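Microtubule-associated protein 1 light chain 3 (Plasmodium falciparum, PDB 4EOY) is a ubiquitin-fold protein of the Atg8 autophagy family that binds a peptide of its partner Atg3 and probably serves in the parasite's Atg8 conjugation pathway. Local coordinates at residues Met58-Gly61 with Glu62-Ile66. The protein carries 3 engineered substitutions. Sequence-based numbering, arbitrary orientation.
Sequences MLVG and EFKFI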
ATOM      1  N   MET A  58      -9.932   7.017   6.695  1.00 30.70           N
ATOM      2  CA  MET A  58      -9.857   7.215   5.245  1.00 29.90           C
ATOM      3  C   MET A  58     -10.647   6.132   4.505  1.00 28.43           C
ATOM      4  O   MET A  58     -10.487   4.940   4.776  1.00 27.59           O
ATOM      5  CB  MET A  58      -8.409   7.188   4.747  1.00 27.90           C
ATOM      6  CG  MET A  58      -8.268   7.220   3.233  1.00 28.12           C
ATOM      7  SD  MET A  58      -6.586   7.595   2.655  1.00 40.05           S
ATOM      8  CE  MET A  58      -6.562   9.377   2.953  1.00 27.69           C
ATOM      9  N   LEU A  59     -11.453   6.551   3.539  1.00 23.03           N
ATOM     10  CA  LEU A  59     -12.218   5.608   2.736  1.00 28.82           C
ATOM     11  C   LEU A  59     -11.315   4.850   1.774  1.00 25.96           C
ATOM     12  O   LEU A  59     -10.332   5.387   1.266  1.00 26.74           O
ATOM     13  CB  LEU A  59     -13.314   6.328   1.949  1.00 28.92           C
ATOM     14  CG  LEU A  59     -14.427   6.911   2.805  1.00 34.85           C
ATOM     15  CD1 LEU A  59     -15.268   7.879   1.988  1.00 44.27           C
ATOM     16  CD2 LEU A  59     -15.270   5.784   3.389  1.00 36.50           C
ATOM     17  N   VAL A  60     -11.659   3.593   1.521  1.00 28.81           N
ATOM     18  CA  VAL A  60     -10.876   2.761   0.615  1.00 28.34           C
ATOM     19  C   VAL A  60     -10.822   3.438  -0.753  1.00 28.48           C
ATOM     20  O   VAL A  60      -9.751   3.570  -1.335  1.00 35.34           O
ATOM     21  CB  VAL A  60     -11.438   1.323   0.519  1.00 24.33           C
ATOM     22  CG1 VAL A  60     -10.742   0.517  -0.560  1.00 21.84           C
ATOM     23  CG2 VAL A  60     -11.292   0.611   1.849  1.00 22.91           C
ATOM     24  N   GLY A  61     -11.973   3.891  -1.244  1.00 28.41           N
ATOM     25  CA  GLY A  61     -12.038   4.605  -2.517  1.00 33.14           C
ATOM     26  C   GLY A  61     -11.095   5.799  -2.598  1.00 31.70           C
ATOM     27  O   GLY A  61     -10.532   6.081  -3.648  1.00 33.57           O
ATOM     28  N   GLU A  62     -10.928   6.499  -1.486  1.00 30.86           N
ATOM     29  CA  GLU A  62     -10.025   7.643  -1.435  1.00 35.73           C
ATOM     30  C   GLU A  62      -8.576   7.172  -1.495  1.00 27.71           C
ATOM     31  O   GLU A  62      -7.771   7.726  -2.241  1.00 27.73           O
ATOM     32  CB  GLU A  62     -10.272   8.468  -0.167  1.00 37.27           C
ATOM     33  CG  GLU A  62     -11.651   9.105  -0.098  1.00 38.44           C
ATOM     34  CD  GLU A  62     -11.988   9.692   1.271  1.00 57.24           C
ATOM     35  OE1 GLU A  62     -11.426   9.230   2.291  1.00 76.80           O
ATOM     36  OE2 GLU A  62     -12.840  10.610   1.331  1.00 71.35           O
ATOM     37  N   PHE A  63      -8.246   6.147  -0.715  1.00 26.67           N
ATOM     38  CA  PHE A  63      -6.879   5.622  -0.702  1.00 29.46           C
ATOM     39  C   PHE A  63      -6.480   5.018  -2.054  1.00 34.00           C
ATOM     40  O   PHE A  63      -5.314   5.179  -2.503  1.00 24.56           O
ATOM     41  CB  PHE A  63      -6.694   4.585   0.389  1.00 25.26           C
ATOM     42  CG  PHE A  63      -5.308   4.021   0.438  1.00 28.26           C
ATOM     43  CD1 PHE A  63      -4.228   4.844   0.722  1.00 27.85           C
ATOM     44  CD2 PHE A  63      -5.073   2.676   0.156  1.00 26.72           C
ATOM     45  CE1 PHE A  63      -2.943   4.336   0.765  1.00 32.48           C
ATOM     46  CE2 PHE A  63      -3.792   2.168   0.192  1.00 26.44           C
ATOM     47  CZ  PHE A  63      -2.729   2.990   0.504  1.00 28.97           C
ATOM     48  N   LYS A  64      -7.446   4.343  -2.684  1.00 24.16           N
ATOM     49  CA  LYS A  64      -7.297   3.847  -4.054  1.00 31.83           C
ATOM     50  C   LYS A  64      -6.979   4.970  -5.053  1.00 26.79           C
ATOM     51  O   LYS A  64      -6.149   4.790  -5.934  1.00 28.46           O
ATOM     52  CB  LYS A  64      -8.559   3.091  -4.513  1.00 38.61           C
ATOM     53  CG  LYS A  64      -8.721   1.708  -3.885  1.00 49.03           C
ATOM     54  CD  LYS A  64      -9.626   0.772  -4.692  1.00 42.70           C
ATOM     55  CE  LYS A  64     -11.094   1.146  -4.598  1.00 46.97           C
ATOM     56  NZ  LYS A  64     -11.969   0.054  -5.118  1.00 37.76           N
ATOM     57  N   PHE A  65      -7.642   6.116  -4.921  1.00 26.58           N
ATOM     58  CA  PHE A  65      -7.338   7.273  -5.774  1.00 25.37           C
ATOM     59  C   PHE A  65      -5.911   7.741  -5.550  1.00 23.35           C
ATOM     60  O   PHE A  65      -5.151   7.909  -6.483  1.00 32.50           O
ATOM     61  CB  PHE A  65      -8.315   8.404  -5.506  1.00 29.71           C
ATOM     62  CG  PHE A  65      -7.989   9.679  -6.232  1.00 38.66           C
ATOM     63  CD1 PHE A  65      -7.126  10.618  -5.668  1.00 43.58           C
ATOM     64  CD2 PHE A  65      -8.541   9.948  -7.478  1.00 39.93           C
ATOM     65  CE1 PHE A  65      -6.819  11.791  -6.338  1.00 39.85           C
ATOM     66  CE2 PHE A  65      -8.241  11.125  -8.143  1.00 34.61           C
ATOM     67  CZ  PHE A  65      -7.379  12.041  -7.573  1.00 34.22           C
ATOM     68  N   ILE A  66      -5.539   7.924  -4.298  1.00 25.40           N
ATOM     69  CA  ILE A  66      -4.172   8.311  -3.945  1.00 23.90           C
ATOM     70  C   ILE A  66      -3.147   7.306  -4.475  1.00 25.20           C
ATOM     71  O   ILE A  66      -2.083   7.676  -4.976  1.00 29.57           O
ATOM     72  CB  ILE A  66      -4.026   8.432  -2.412  1.00 25.46           C
ATOM     73  CG1 ILE A  66      -4.881   9.601  -1.885  1.00 33.53           C
ATOM     74  CG2 ILE A  66      -2.568   8.576  -2.020  1.00 21.43           C
ATOM     75  CD1 ILE A  66      -4.985   9.645  -0.374  1.00 36.49           C
TER
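The carbonyl oxygen of Leu-59, at the N-cap of helix 60-72, takes two backbone N-H groups: a straight bond from Phe-63 N (3.0 Å, N-H...O 164°) and a weak, bent one from Glu-62 N. The Glu-62 side chain folds back over the cap. Its CG lies beside its own backbone N (chi1 -64°) and the chain runs on extended, bringing OE1 within 3.0 Å of Leu-59 N, which meets it from above the carboxylate plane. The carboxylate crosses the Leu-59 side chain at a slant, with Glu-62 OE2 3.7 Å from Leu-59 CD1. One residue on, Lys-64 N reaches Val-60 O at 2.8 Å, while the lysine ammonium is held by Thr-99 and the carbonyl of Pro-97. Met-58 SD packs 3.8 Å from Phe-63 CB and lies oblique to the Phe-63 ring, 5.3 Å from its centroid, a Met-aromatic contact; a bend at chi3 (-77°) brings Met-58 CE to Ile-66 CD1 (3.7 Å). Aromatic packing from the bound peptide reaches both Met-58 and Glu-62, and its backbone packs on Ile-66. The OE1 bond, half of a capping box, ties the N-cap N-H to the first turn, and the Glu-62 carboxylate, at the N-terminal end of helix 60-72, would probably be stabilised by the helix dipole.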